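Local coordinates for protein sphingomyelinase C (Streptomyces griseocarneus, PDB 7CNE) that belongs to the endonuclease/exonuclease/phosphatase family and carries the two-sheet sandwich fold of DNase I-like proteins in a single chain, at residues A[264-269]-A[292-297]; A[217-222]-A[243-248]; A[10-15]-A[247-252]; A[41-46]-A[69-74]; A[229-234]-A[284-289]. All blocks are in the same frame, centred on the assembly; numbering follows the deposited sequence.

Overall arrangement
The five contacts lie in a DNase I-like sandwich of two mixed sheets. Contacts 1 and 2, centred about 8 Å apart, meet near one end of the first sheet, where strands 293-297, 261-265 and edge strand 218-221 adjoin; contact 2 then crosses to strand 247-251 of the other. Contact 3 faces strand 12-19 against strand 247-251 and shares D247 and Y248 with contact 2; contact 4, nested within the loop that contact 3 closes, lies toward the far side of the first sheet. Contact 5, centred about 23 Å from contact 4, joins helix 232-237 to the loop before strand 293-297. Only contact 3 joins early chain to late; contact 4 pairs early segments, the others late ones.

Contact 1 (A[264-269]-A[292-297]); sequences TVVQET and PVIAGA
P292, V266 and T264 bury the most surface here, where strand 261-265 runs antiparallel to strand 293-297. The P292 ring packs on V266, its CD 3.3 Å from V266 O and its CG 4.1 Å from V266 CB, while P292 O accepts from V266 N at 3.0 Å in a nearly straight bond (171°). The CG2 branch of V266 reaches I294 CD1 at 3.9 Å because CG2 stands anti to the carbonyl carbon while CG1 is anti to the backbone N (chi1 174°). T264 and I294 form a hydrogen-bonded pair, with T264 N to I294 O at 2.8 Å and I294 N to T264 O at 2.9 Å. A water also joins T264 OG1 to I294 O, giving that carbonyl a second donor. On the opposite face V265 CG2 meets V293 CG2 at 4.1 Å, in a non-hydrogen-bonded pair. Strand 12-19 flanks 293-297 on its other side and strand 218-221 flanks 261-265, so the pairing belongs to the interior of a mixed sheet of the DNase I-like sandwich.

Contact 2 (A[217-222]-A[243-248]); sequences DSRAGH and REDLDY
R219 reaches from edge strand 218-221 of one sheet of the DNase I-like sandwich to D245, in the loop before strand 247-251, and to D247 at the start of that strand, an edge strand of the other sheet. The salt bridge to D245 is side-on: R219 NE meets D245 OD2 at 2.6 Å on the syn side but tilted out of the carboxylate plane, and R219 NH2 meets D245 OD1 at 2.8 Å from above that plane, the guanidinium and carboxylate planes being 58° apart. An extended side chain, CG anti to the backbone N (chi1 -170°), carries the guanidinium this far. Two further hydrogen bonds are end-on, R219 NH1 and NH2 converging on D247 O at 2.9 and 2.8 Å, so two acceptor residues fix the rotation of the group. D245 is buried, and S199 and S225 also bind its carboxylate, which would be expected to keep it ionised. By packing, Y248 CE2 lies over one guanidinium face, the ring plane turned 42° from it. H222 and R243 approach more loosely, H222 NE2 4.0 Å from R243 NH2, and both bind D227. Closest of the Y248 ring atoms is CD2, 3.4 Å from R219 NH1.

Contact 3 (A[10-15]-A[247-252]); sequences LKVLTY and DYVLHR
V249 of strand 247-251 packs against both V12 and T14, two residues on the same face of strand 12-19. V249 CG1 comes obliquely against V12 CG1 at 3.8 Å, whereas V249 CG2 slides past T14 CG2, 3.9 Å away, the two side chains running in opposite directions. In T14, OG1 takes the place anti to the backbone N (chi1 180°), leaving CG2 to face the other strand, 3.7 Å from Y248 O. The hydroxyl then points to a buried polar link: T14 OG1 donates to a water at 2.6 Å, which in turn donates to D247 OD1 at 2.8 Å. Q52 also binds T14 OG1, and S225 and H290 hold the other carboxylate oxygen of D247. No direct hydrogen bond joins the segments; their strand axes pass 7.4 Å apart at 147°, as facing layers of the sandwich. Strand 293-297 lies beside strand 12-19 and packs A295 on V249, while helix 203-211 covers Y248 and L250 on the far side.

Contact 4 (A[41-46]-A[69-74]); sequences GFFQGN and DRYPYQ
The Y71 ring presents its edge to the face of F43 in an offset edge-to-face pair, centroids 5.6 Å apart and planes at 89°, with Y71 CE2 nearest F43 CE2 at 3.7 Å. R70 CB lies over one face of the Y71 ring, and F43 O and N46 O sit at its edge, near the ring plane; Y71 also packs against L105 and V49. The R70 guanidinium carries F43 CD2 over one face and, at its edge, the Q44 amide, nearly coplanar with it (16°). There R70 NH1 gives a hydrogen bond of 2.7 Å to Q44 OE1, on a lone pair in the carbonyl plane; NH1 additionally binds A38 O. At the phenol end, Y71 OH donates to F43 O at 2.7 Å and accepts from N46 N at 3.1 Å. Gripped by one donated and one accepted bond, the hydroxyl fixes the buried phenol to the backbone of the loop before strand 48-54.

Contact 5 (A[229-234]-A[284-289]); sequences KENSIA and YTDLSG
D286 OD1 takes two bonds from S232, one from the backbone N at 2.8 Å, above the carboxylate plane, and one from OG at 2.7 Å, on the anti lone pair. The same S232 OG accepts from T285 N at 3.0 Å; its place between the backbone N and the carbonyl carbon (chi1 65°) sets it between both partners. Beside it, N231 ND2 gives a 2.9 Å hydrogen bond to S288 O, which lies close to the amide plane. I233 pushes into the loop, CD1 reaching S288 CA at 3.5 Å and CG1 lying 3.9 Å from Y284 CD2, its chain at about a right angle to the tyrosine. N231 is the N-cap of helix 232-237: its OD1 takes a nearly straight bond (172°) from A234 N and a weak one from I233 N. One amide therefore caps the helix with its oxygen and holds the loop with its nitrogen. The nearby helix start would be expected to favour the negative charge of D286. A water donates to both D286 OD2 and E230 O. Farther out, W273 binds D286 O through its indole NE1, its ring and that of W28 meet Y284, and N16 O bonds with S288 OG.

Contact 1 (A[264-269]-A[292-297])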
# COMPACT_ATOMS: atom_id res chain seq x y z
N THR A 264 10.18 -7.94 5.46
CA THR A 264 9.74 -9.20 6.05
C THR A 264 8.24 -9.38 5.83
O THR A 264 7.44 -8.54 6.25
CB THR A 264 10.07 -9.27 7.54
OG1 THR A 264 11.48 -9.08 7.71
CG2 THR A 264 9.69 -10.62 8.11
N VAL A 265 7.87 -10.47 5.17
CA VAL A 265 6.47 -10.84 5.01
C VAL A 265 6.03 -11.57 6.27
O VAL A 265 6.60 -12.61 6.62
CB VAL A 265 6.25 -11.70 3.76
CG1 VAL A 265 4.75 -11.93 3.52
CG2 VAL A 265 6.92 -11.05 2.53
N VAL A 266 5.04 -11.04 6.97
CA VAL A 266 4.67 -11.51 8.30
C VAL A 266 3.32 -12.21 8.20
O VAL A 266 2.29 -11.56 8.01
CB VAL A 266 4.61 -10.36 9.32
CG1 VAL A 266 4.08 -10.87 10.64
CG2 VAL A 266 5.99 -9.72 9.50
N GLN A 267 3.33 -13.54 8.34
CA GLN A 267 2.11 -14.35 8.26
C GLN A 267 1.45 -14.41 9.64
O GLN A 267 1.57 -15.39 10.38
CB GLN A 267 2.44 -15.73 7.71
CG GLN A 267 1.25 -16.66 7.49
CD GLN A 267 1.69 -18.02 6.98
OE1 GLN A 267 2.57 -18.65 7.57
NE2 GLN A 267 1.12 -18.45 5.86
N GLU A 268 0.74 -13.34 10.00
CA GLU A 268 0.04 -13.25 11.28
C GLU A 268 -1.45 -13.47 11.04
O GLU A 268 -2.08 -12.72 10.29
CB GLU A 268 0.28 -11.90 11.97
CG GLU A 268 -0.60 -11.70 13.22
CD GLU A 268 -0.38 -10.38 13.96
OE1 GLU A 268 0.64 -9.69 13.72
OE2 GLU A 268 -1.23 -10.03 14.80
N THR A 269 -2.01 -14.51 11.67
CA THR A 269 -3.42 -14.81 11.53
C THR A 269 -4.24 -14.12 12.61
O THR A 269 -3.71 -13.55 13.57
CB THR A 269 -3.68 -16.32 11.57
OG1 THR A 269 -3.23 -16.85 12.82
CG2 THR A 269 -2.97 -17.02 10.43
N PRO A 292 0.86 -8.51 5.89
CA PRO A 292 1.64 -7.29 6.08
C PRO A 292 3.11 -7.53 5.77
O PRO A 292 3.66 -8.62 5.97
CB PRO A 292 1.43 -6.97 7.57
CG PRO A 292 1.18 -8.33 8.20
CD PRO A 292 0.33 -9.04 7.16
N VAL A 293 3.75 -6.48 5.25
CA VAL A 293 5.19 -6.48 5.02
C VAL A 293 5.79 -5.39 5.90
O VAL A 293 5.38 -4.23 5.83
CB VAL A 293 5.52 -6.24 3.54
CG1 VAL A 293 7.02 -5.96 3.36
CG2 VAL A 293 5.08 -7.44 2.71
N ILE A 294 6.74 -5.77 6.73
CA ILE A 294 7.41 -4.84 7.63
C ILE A 294 8.84 -4.69 7.14
O ILE A 294 9.56 -5.68 6.97
CB ILE A 294 7.35 -5.31 9.09
CG1 ILE A 294 5.90 -5.26 9.59
CG2 ILE A 294 8.27 -4.44 9.96
CD1 ILE A 294 5.66 -6.05 10.85
N ALA A 295 9.24 -3.45 6.90
CA ALA A 295 10.55 -3.12 6.37
C ALA A 295 11.37 -2.40 7.41
O ALA A 295 10.87 -1.50 8.09
CB ALA A 295 10.43 -2.24 5.13
N GLY A 296 12.65 -2.74 7.50
CA GLY A 296 13.53 -2.01 8.40
C GLY A 296 14.94 -2.55 8.31
O GLY A 296 15.19 -3.59 7.70
N ALA A 297 15.85 -1.80 8.92
CA ALA A 297 17.24 -2.23 8.96
C ALA A 297 17.35 -3.48 9.81
O ALA A 297 16.84 -3.53 10.94
CB ALA A 297 18.14 -1.12 9.51
O HOH W 1 11.71 -6.54 8.22

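Contact 2 (A[217-222]-A[243-248])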
# COMPACT_ATOMS: atom_id res chain seq x y z
N ASP A 217 18.21 -5.53 0.80
CA ASP A 217 19.32 -6.45 1.00
C ASP A 217 18.82 -7.86 1.31
O ASP A 217 19.51 -8.84 1.01
CB ASP A 217 20.22 -5.93 2.12
CG ASP A 217 20.88 -4.61 1.75
OD1 ASP A 217 21.65 -4.59 0.76
OD2 ASP A 217 20.61 -3.58 2.42
N SER A 218 17.62 -7.98 1.88
CA SER A 218 17.03 -9.29 2.07
C SER A 218 15.52 -9.16 2.10
O SER A 218 14.98 -8.15 2.59
CB SER A 218 17.53 -9.99 3.35
OG SER A 218 17.23 -9.26 4.52
N ARG A 219 14.85 -10.16 1.55
CA ARG A 219 13.40 -10.29 1.64
C ARG A 219 13.14 -11.57 2.42
O ARG A 219 13.43 -12.67 1.93
CB ARG A 219 12.74 -10.29 0.26
CG ARG A 219 11.21 -10.18 0.33
CD ARG A 219 10.55 -10.02 -1.05
NE ARG A 219 9.09 -10.06 -0.92
CZ ARG A 219 8.33 -9.00 -0.63
NH1 ARG A 219 8.88 -7.80 -0.48
NH2 ARG A 219 7.01 -9.15 -0.51
N ALA A 220 12.59 -11.43 3.61
CA ALA A 220 12.56 -12.47 4.62
C ALA A 220 11.12 -12.85 4.95
O ALA A 220 10.16 -12.24 4.46
CB ALA A 220 13.31 -12.01 5.88
N GLY A 221 10.98 -13.86 5.81
CA GLY A 221 9.66 -14.27 6.26
C GLY A 221 8.96 -15.15 5.23
O GLY A 221 9.59 -15.86 4.45
N HIS A 222 7.63 -15.08 5.24
CA HIS A 222 6.84 -15.95 4.38
C HIS A 222 7.12 -15.63 2.92
O HIS A 222 7.35 -14.46 2.56
CB HIS A 222 5.36 -15.78 4.71
CG HIS A 222 4.48 -16.82 4.09
ND1 HIS A 222 4.50 -18.14 4.49
CD2 HIS A 222 3.55 -16.74 3.10
CE1 HIS A 222 3.62 -18.83 3.78
NE2 HIS A 222 3.04 -18.01 2.93
N ARG A 243 0.04 -18.48 -6.02
CA ARG A 243 0.52 -17.63 -4.95
C ARG A 243 1.55 -16.65 -5.50
O ARG A 243 2.41 -17.03 -6.30
CB ARG A 243 1.12 -18.49 -3.84
CG ARG A 243 0.29 -19.74 -3.56
CD ARG A 243 1.12 -20.84 -2.97
NE ARG A 243 1.47 -20.56 -1.58
CZ ARG A 243 1.86 -21.48 -0.71
NH1 ARG A 243 1.95 -22.75 -1.10
NH2 ARG A 243 2.16 -21.13 0.53
N GLU A 244 1.45 -15.38 -5.10
CA GLU A 244 2.45 -14.40 -5.50
C GLU A 244 2.81 -13.49 -4.32
O GLU A 244 2.32 -13.65 -3.20
CB GLU A 244 2.02 -13.58 -6.73
CG GLU A 244 1.17 -14.34 -7.73
CD GLU A 244 0.86 -13.56 -9.01
OE1 GLU A 244 0.77 -12.32 -8.97
OE2 GLU A 244 0.73 -14.21 -10.06
N ASP A 245 3.70 -12.55 -4.60
CA ASP A 245 4.45 -11.84 -3.55
C ASP A 245 4.60 -10.40 -4.02
O ASP A 245 5.51 -10.09 -4.79
CB ASP A 245 5.80 -12.52 -3.35
CG ASP A 245 6.52 -12.01 -2.14
OD1 ASP A 245 5.85 -11.65 -1.15
OD2 ASP A 245 7.78 -11.95 -2.20
N LEU A 246 3.71 -9.52 -3.52
CA LEU A 246 3.38 -8.28 -4.22
C LEU A 246 3.72 -6.98 -3.48
O LEU A 246 3.58 -5.91 -4.09
CB LEU A 246 1.88 -8.25 -4.55
CG LEU A 246 1.32 -9.47 -5.31
CD1 LEU A 246 -0.19 -9.34 -5.53
CD2 LEU A 246 2.07 -9.58 -6.61
N ASP A 247 4.14 -7.03 -2.22
CA ASP A 247 4.15 -5.86 -1.34
C ASP A 247 5.58 -5.54 -0.91
O ASP A 247 6.33 -6.43 -0.52
CB ASP A 247 3.25 -6.13 -0.13
CG ASP A 247 1.80 -6.45 -0.54
OD1 ASP A 247 1.07 -5.52 -0.96
OD2 ASP A 247 1.38 -7.64 -0.45
N TYR A 248 5.96 -4.25 -0.99
CA TYR A 248 7.36 -3.84 -0.89
C TYR A 248 7.50 -2.51 -0.16
O TYR A 248 6.60 -1.68 -0.17
CB TYR A 248 7.99 -3.66 -2.28
CG TYR A 248 7.92 -4.86 -3.20
CD1 TYR A 248 6.83 -5.06 -4.04
CD2 TYR A 248 8.98 -5.77 -3.26
CE1 TYR A 248 6.77 -6.14 -4.91
CE2 TYR A 248 8.94 -6.86 -4.13
CZ TYR A 248 7.83 -7.04 -4.96
OH TYR A 248 7.75 -8.12 -5.81

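Contact 3 (A[10-15]-A[247-252])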
# COMPACT_ATOMS: atom_id res chain seq x y z
N LEU A 10 14.25 3.78 10.01
CA LEU A 10 12.81 3.74 10.24
C LEU A 10 12.24 2.35 9.96
O LEU A 10 12.73 1.62 9.10
CB LEU A 10 12.07 4.76 9.35
CG LEU A 10 12.26 6.26 9.57
CD1 LEU A 10 11.17 7.04 8.81
CD2 LEU A 10 12.22 6.61 11.05
N LYS A 11 11.18 2.02 10.69
CA LYS A 11 10.42 0.79 10.50
C LYS A 11 9.15 1.12 9.73
O LYS A 11 8.36 1.96 10.19
CB LYS A 11 10.06 0.18 11.86
CG LYS A 11 9.96 -1.33 11.91
CD LYS A 11 10.43 -1.80 13.29
CE LYS A 11 10.61 -3.30 13.32
NZ LYS A 11 9.56 -3.98 14.14
N VAL A 12 8.93 0.48 8.59
CA VAL A 12 7.82 0.86 7.71
C VAL A 12 6.95 -0.35 7.41
O VAL A 12 7.45 -1.38 6.93
CB VAL A 12 8.32 1.50 6.40
CG1 VAL A 12 7.13 1.88 5.51
CG2 VAL A 12 9.19 2.74 6.72
N LEU A 13 5.66 -0.23 7.70
CA LEU A 13 4.67 -1.26 7.38
C LEU A 13 3.91 -0.88 6.11
O LEU A 13 3.47 0.26 5.96
CB LEU A 13 3.68 -1.44 8.54
CG LEU A 13 2.37 -2.17 8.26
CD1 LEU A 13 2.60 -3.68 8.05
CD2 LEU A 13 1.36 -1.94 9.39
N THR A 14 3.76 -1.84 5.21
CA THR A 14 2.80 -1.70 4.12
C THR A 14 1.79 -2.83 4.24
O THR A 14 2.17 -3.98 4.48
CB THR A 14 3.47 -1.66 2.73
OG1 THR A 14 2.47 -1.51 1.72
CG2 THR A 14 4.32 -2.90 2.43
N TYR A 15 0.50 -2.50 4.11
CA TYR A 15 -0.56 -3.48 4.35
C TYR A 15 -1.78 -3.16 3.49
O TYR A 15 -2.36 -2.07 3.60
CB TYR A 15 -0.96 -3.50 5.82
CG TYR A 15 -1.92 -4.61 6.18
CD1 TYR A 15 -1.68 -5.93 5.79
CD2 TYR A 15 -3.07 -4.34 6.92
CE1 TYR A 15 -2.56 -6.96 6.15
CE2 TYR A 15 -3.95 -5.35 7.27
CZ TYR A 15 -3.70 -6.65 6.89
OH TYR A 15 -4.59 -7.64 7.27
N ASP A 247 4.14 -7.03 -2.22
CA ASP A 247 4.15 -5.86 -1.34
C ASP A 247 5.58 -5.54 -0.91
O ASP A 247 6.33 -6.43 -0.52
CB ASP A 247 3.25 -6.13 -0.13
CG ASP A 247 1.80 -6.45 -0.54
OD1 ASP A 247 1.07 -5.52 -0.96
OD2 ASP A 247 1.38 -7.64 -0.45
N TYR A 248 5.96 -4.25 -0.99
CA TYR A 248 7.36 -3.84 -0.89
C TYR A 248 7.50 -2.51 -0.16
O TYR A 248 6.60 -1.68 -0.17
CB TYR A 248 7.99 -3.66 -2.28
CG TYR A 248 7.92 -4.86 -3.20
CD1 TYR A 248 6.83 -5.06 -4.04
CD2 TYR A 248 8.98 -5.77 -3.26
CE1 TYR A 248 6.77 -6.14 -4.91
CE2 TYR A 248 8.94 -6.86 -4.13
CZ TYR A 248 7.83 -7.04 -4.96
OH TYR A 248 7.75 -8.12 -5.81
N VAL A 249 8.68 -2.31 0.44
CA VAL A 249 9.16 -0.99 0.85
C VAL A 249 10.61 -0.90 0.38
O VAL A 249 11.48 -1.58 0.93
CB VAL A 249 9.08 -0.76 2.36
CG1 VAL A 249 9.51 0.69 2.73
CG2 VAL A 249 7.68 -1.08 2.90
N LEU A 250 10.86 -0.07 -0.63
CA LEU A 250 12.16 -0.05 -1.30
C LEU A 250 12.70 1.37 -1.39
O LEU A 250 11.97 2.30 -1.74
CB LEU A 250 12.07 -0.66 -2.71
CG LEU A 250 11.66 -2.14 -2.77
CD1 LEU A 250 11.38 -2.60 -4.22
CD2 LEU A 250 12.72 -3.02 -2.11
N HIS A 251 13.99 1.52 -1.09
CA HIS A 251 14.67 2.80 -1.19
C HIS A 251 14.97 3.15 -2.65
O HIS A 251 14.98 2.29 -3.54
CB HIS A 251 15.96 2.78 -0.38
CG HIS A 251 15.72 2.81 1.09
ND1 HIS A 251 15.59 3.98 1.81
CD2 HIS A 251 15.55 1.80 1.99
CE1 HIS A 251 15.37 3.70 3.08
NE2 HIS A 251 15.34 2.39 3.21
N ARG A 252 15.23 4.43 -2.87
CA ARG A 252 15.53 4.97 -4.19
C ARG A 252 17.04 4.96 -4.45
O ARG A 252 17.82 5.33 -3.57
CB ARG A 252 15.00 6.40 -4.30
CG ARG A 252 15.18 7.07 -5.64
CD ARG A 252 14.21 8.24 -5.76
NE ARG A 252 14.40 9.02 -6.97
CZ ARG A 252 13.81 8.78 -8.14
NH1 ARG A 252 12.98 7.75 -8.27
NH2 ARG A 252 14.06 9.56 -9.17
O HOH W 2 1.04 -3.64 1.15

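Contact 4 (A[41-46]-A[69-74])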
# COMPACT_ATOMS: atom_id res chain seq x y z
N GLY A 41 -0.65 -7.28 16.00
CA GLY A 41 0.75 -7.12 16.37
C GLY A 41 1.56 -6.39 15.31
O GLY A 41 2.37 -5.51 15.62
N PHE A 42 1.32 -6.73 14.04
CA PHE A 42 2.10 -6.12 12.96
C PHE A 42 1.83 -4.63 12.84
O PHE A 42 2.65 -3.91 12.26
CB PHE A 42 1.82 -6.82 11.62
CG PHE A 42 0.39 -6.74 11.13
CD1 PHE A 42 -0.10 -5.59 10.52
CD2 PHE A 42 -0.46 -7.84 11.24
CE1 PHE A 42 -1.40 -5.52 10.07
CE2 PHE A 42 -1.77 -7.79 10.78
CZ PHE A 42 -2.25 -6.63 10.20
N PHE A 43 0.71 -4.15 13.38
CA PHE A 43 0.36 -2.73 13.33
C PHE A 43 1.13 -1.90 14.35
O PHE A 43 1.26 -0.69 14.16
CB PHE A 43 -1.15 -2.55 13.56
CG PHE A 43 -1.70 -1.26 13.00
CD1 PHE A 43 -2.03 -1.16 11.65
CD2 PHE A 43 -1.89 -0.16 13.82
CE1 PHE A 43 -2.54 0.03 11.13
CE2 PHE A 43 -2.39 1.03 13.31
CZ PHE A 43 -2.72 1.13 11.96
N GLN A 44 1.63 -2.52 15.41
CA GLN A 44 2.28 -1.79 16.49
C GLN A 44 3.77 -1.63 16.23
O GLN A 44 4.40 -2.49 15.61
CB GLN A 44 2.11 -2.50 17.84
CG GLN A 44 0.81 -3.27 17.98
CD GLN A 44 -0.41 -2.37 17.87
OE1 GLN A 44 -0.37 -1.21 18.28
NE2 GLN A 44 -1.49 -2.89 17.29
N GLY A 45 4.32 -0.52 16.72
CA GLY A 45 5.75 -0.37 16.80
C GLY A 45 6.41 0.09 15.52
O GLY A 45 7.64 -0.01 15.41
N ASN A 46 5.65 0.57 14.56
CA ASN A 46 6.24 1.09 13.34
C ASN A 46 6.47 2.59 13.43
O ASN A 46 5.93 3.28 14.30
CB ASN A 46 5.35 0.76 12.14
CG ASN A 46 5.09 -0.72 12.03
OD1 ASN A 46 6.01 -1.50 11.80
ND2 ASN A 46 3.84 -1.12 12.22
N ASP A 69 -3.34 7.70 18.09
CA ASP A 69 -2.47 7.78 19.26
C ASP A 69 -1.03 7.39 18.92
O ASP A 69 -0.07 8.08 19.30
CB ASP A 69 -3.04 6.91 20.39
CG ASP A 69 -3.13 5.41 20.01
OD1 ASP A 69 -3.23 5.06 18.80
OD2 ASP A 69 -3.10 4.56 20.94
N ARG A 70 -0.86 6.29 18.19
CA ARG A 70 0.47 5.81 17.81
C ARG A 70 1.00 6.48 16.55
O ARG A 70 2.22 6.64 16.40
CB ARG A 70 0.45 4.29 17.63
CG ARG A 70 -0.05 3.49 18.85
CD ARG A 70 -0.72 2.16 18.42
NE ARG A 70 -2.14 2.35 18.07
CZ ARG A 70 -3.01 1.38 17.80
NH1 ARG A 70 -2.63 0.10 17.82
NH2 ARG A 70 -4.27 1.68 17.51
N TYR A 71 0.12 6.88 15.62
CA TYR A 71 0.52 7.50 14.35
C TYR A 71 -0.28 8.77 14.16
O TYR A 71 -1.26 8.80 13.41
CB TYR A 71 0.29 6.53 13.18
CG TYR A 71 0.94 5.19 13.43
CD1 TYR A 71 2.32 5.05 13.34
CD2 TYR A 71 0.19 4.09 13.81
CE1 TYR A 71 2.92 3.83 13.58
CE2 TYR A 71 0.79 2.86 14.05
CZ TYR A 71 2.16 2.74 13.93
OH TYR A 71 2.78 1.53 14.16
N PRO A 72 0.12 9.86 14.82
CA PRO A 72 -0.73 11.06 14.85
C PRO A 72 -0.77 11.84 13.54
O PRO A 72 -1.68 12.64 13.35
CB PRO A 72 -0.10 11.92 15.96
CG PRO A 72 0.83 11.01 16.70
CD PRO A 72 1.31 10.03 15.67
N TYR A 73 0.20 11.67 12.66
CA TYR A 73 0.31 12.50 11.47
C TYR A 73 -0.10 11.67 10.27
O TYR A 73 0.53 10.65 9.96
CB TYR A 73 1.73 13.05 11.35
CG TYR A 73 2.19 13.74 12.63
CD1 TYR A 73 1.81 15.05 12.90
CD2 TYR A 73 2.98 13.07 13.57
CE1 TYR A 73 2.22 15.69 14.06
CE2 TYR A 73 3.40 13.71 14.75
CZ TYR A 73 3.01 15.02 14.98
OH TYR A 73 3.39 15.68 16.13
N GLN A 74 -1.18 12.08 9.60
CA GLN A 74 -1.79 11.21 8.61
C GLN A 74 -2.20 11.99 7.37
O GLN A 74 -2.52 13.18 7.44
CB GLN A 74 -3.01 10.48 9.20
CG GLN A 74 -2.80 9.87 10.58
CD GLN A 74 -4.02 9.10 11.06
OE1 GLN A 74 -5.07 9.17 10.44
NE2 GLN A 74 -3.87 8.33 12.14

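Contact 5 (A[229-234]-A[284-289])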
# COMPACT_ATOMS: atom_id res chain seq x y z
N LYS A 229 -3.12 -19.87 -1.21
CA LYS A 229 -3.33 -21.16 -0.57
C LYS A 229 -3.50 -21.05 0.94
O LYS A 229 -4.51 -21.53 1.48
CB LYS A 229 -2.16 -22.10 -0.90
CG LYS A 229 -2.24 -23.45 -0.19
CD LYS A 229 -0.93 -24.23 -0.34
CE LYS A 229 -1.13 -25.71 -0.03
NZ LYS A 229 -1.88 -25.92 1.24
N GLU A 230 -2.57 -20.38 1.63
CA GLU A 230 -2.56 -20.31 3.10
C GLU A 230 -3.34 -19.15 3.68
O GLU A 230 -3.68 -19.19 4.87
CB GLU A 230 -1.12 -20.24 3.61
CG GLU A 230 -0.29 -21.48 3.30
CD GLU A 230 1.10 -21.44 3.92
OE1 GLU A 230 1.27 -20.91 5.04
OE2 GLU A 230 2.05 -21.94 3.26
N ASN A 231 -3.61 -18.10 2.92
CA ASN A 231 -4.40 -16.98 3.42
C ASN A 231 -5.87 -17.27 3.14
O ASN A 231 -6.26 -17.49 1.99
CB ASN A 231 -3.95 -15.65 2.78
CG ASN A 231 -4.77 -14.47 3.27
OD1 ASN A 231 -5.95 -14.36 2.96
ND2 ASN A 231 -4.14 -13.58 4.04
N SER A 232 -6.70 -17.25 4.19
CA SER A 232 -8.08 -17.72 4.07
C SER A 232 -8.94 -16.80 3.19
O SER A 232 -9.83 -17.29 2.48
CB SER A 232 -8.71 -17.88 5.45
OG SER A 232 -8.83 -16.64 6.13
N ILE A 233 -8.68 -15.49 3.19
CA ILE A 233 -9.42 -14.59 2.30
C ILE A 233 -8.95 -14.75 0.86
O ILE A 233 -9.76 -14.85 -0.07
CB ILE A 233 -9.29 -13.13 2.77
CG1 ILE A 233 -10.00 -12.94 4.12
CG2 ILE A 233 -9.86 -12.17 1.70
CD1 ILE A 233 -9.82 -11.56 4.73
N ALA A 234 -7.63 -14.76 0.64
CA ALA A 234 -7.14 -14.90 -0.73
C ALA A 234 -7.56 -16.24 -1.33
O ALA A 234 -7.89 -16.33 -2.52
CB ALA A 234 -5.62 -14.75 -0.78
N TYR A 284 -13.37 -16.83 8.39
CA TYR A 284 -12.02 -16.51 7.95
C TYR A 284 -11.12 -16.32 9.16
O TYR A 284 -11.57 -16.00 10.26
CB TYR A 284 -12.01 -15.24 7.08
CG TYR A 284 -12.90 -15.37 5.87
CD1 TYR A 284 -14.22 -14.93 5.90
CD2 TYR A 284 -12.43 -15.95 4.70
CE1 TYR A 284 -15.05 -15.05 4.78
CE2 TYR A 284 -13.24 -16.07 3.58
CZ TYR A 284 -14.55 -15.63 3.63
OH TYR A 284 -15.34 -15.76 2.52
N THR A 285 -9.81 -16.53 8.94
CA THR A 285 -8.82 -16.38 9.99
C THR A 285 -7.70 -15.43 9.57
O THR A 285 -6.57 -15.56 10.04
CB THR A 285 -8.24 -17.73 10.42
OG1 THR A 285 -7.99 -18.53 9.26
CG2 THR A 285 -9.20 -18.47 11.36
N ASP A 286 -8.00 -14.49 8.67
CA ASP A 286 -7.06 -13.44 8.30
C ASP A 286 -7.81 -12.13 8.20
O ASP A 286 -9.02 -12.11 7.94
CB ASP A 286 -6.36 -13.71 6.96
CG ASP A 286 -5.59 -15.02 6.97
OD1 ASP A 286 -6.22 -16.06 6.70
OD2 ASP A 286 -4.38 -14.99 7.26
N LEU A 287 -7.09 -11.02 8.42
CA LEU A 287 -7.72 -9.71 8.40
C LEU A 287 -7.77 -9.12 7.00
O LEU A 287 -8.47 -8.12 6.78
CB LEU A 287 -7.00 -8.76 9.36
CG LEU A 287 -7.17 -9.14 10.84
CD1 LEU A 287 -6.41 -8.18 11.75
CD2 LEU A 287 -8.65 -9.16 11.21
N SER A 288 -7.06 -9.71 6.05
CA SER A 288 -7.15 -9.30 4.65
C SER A 288 -6.57 -10.44 3.82
O SER A 288 -6.10 -11.45 4.35
CB SER A 288 -6.43 -7.97 4.40
OG SER A 288 -5.03 -8.14 4.28
N GLY A 289 -6.62 -10.27 2.50
CA GLY A 289 -6.06 -11.26 1.61
C GLY A 289 -4.56 -11.20 1.46
O GLY A 289 -3.96 -12.13 0.93
O HOH W 3 -2.98 -17.10 6.86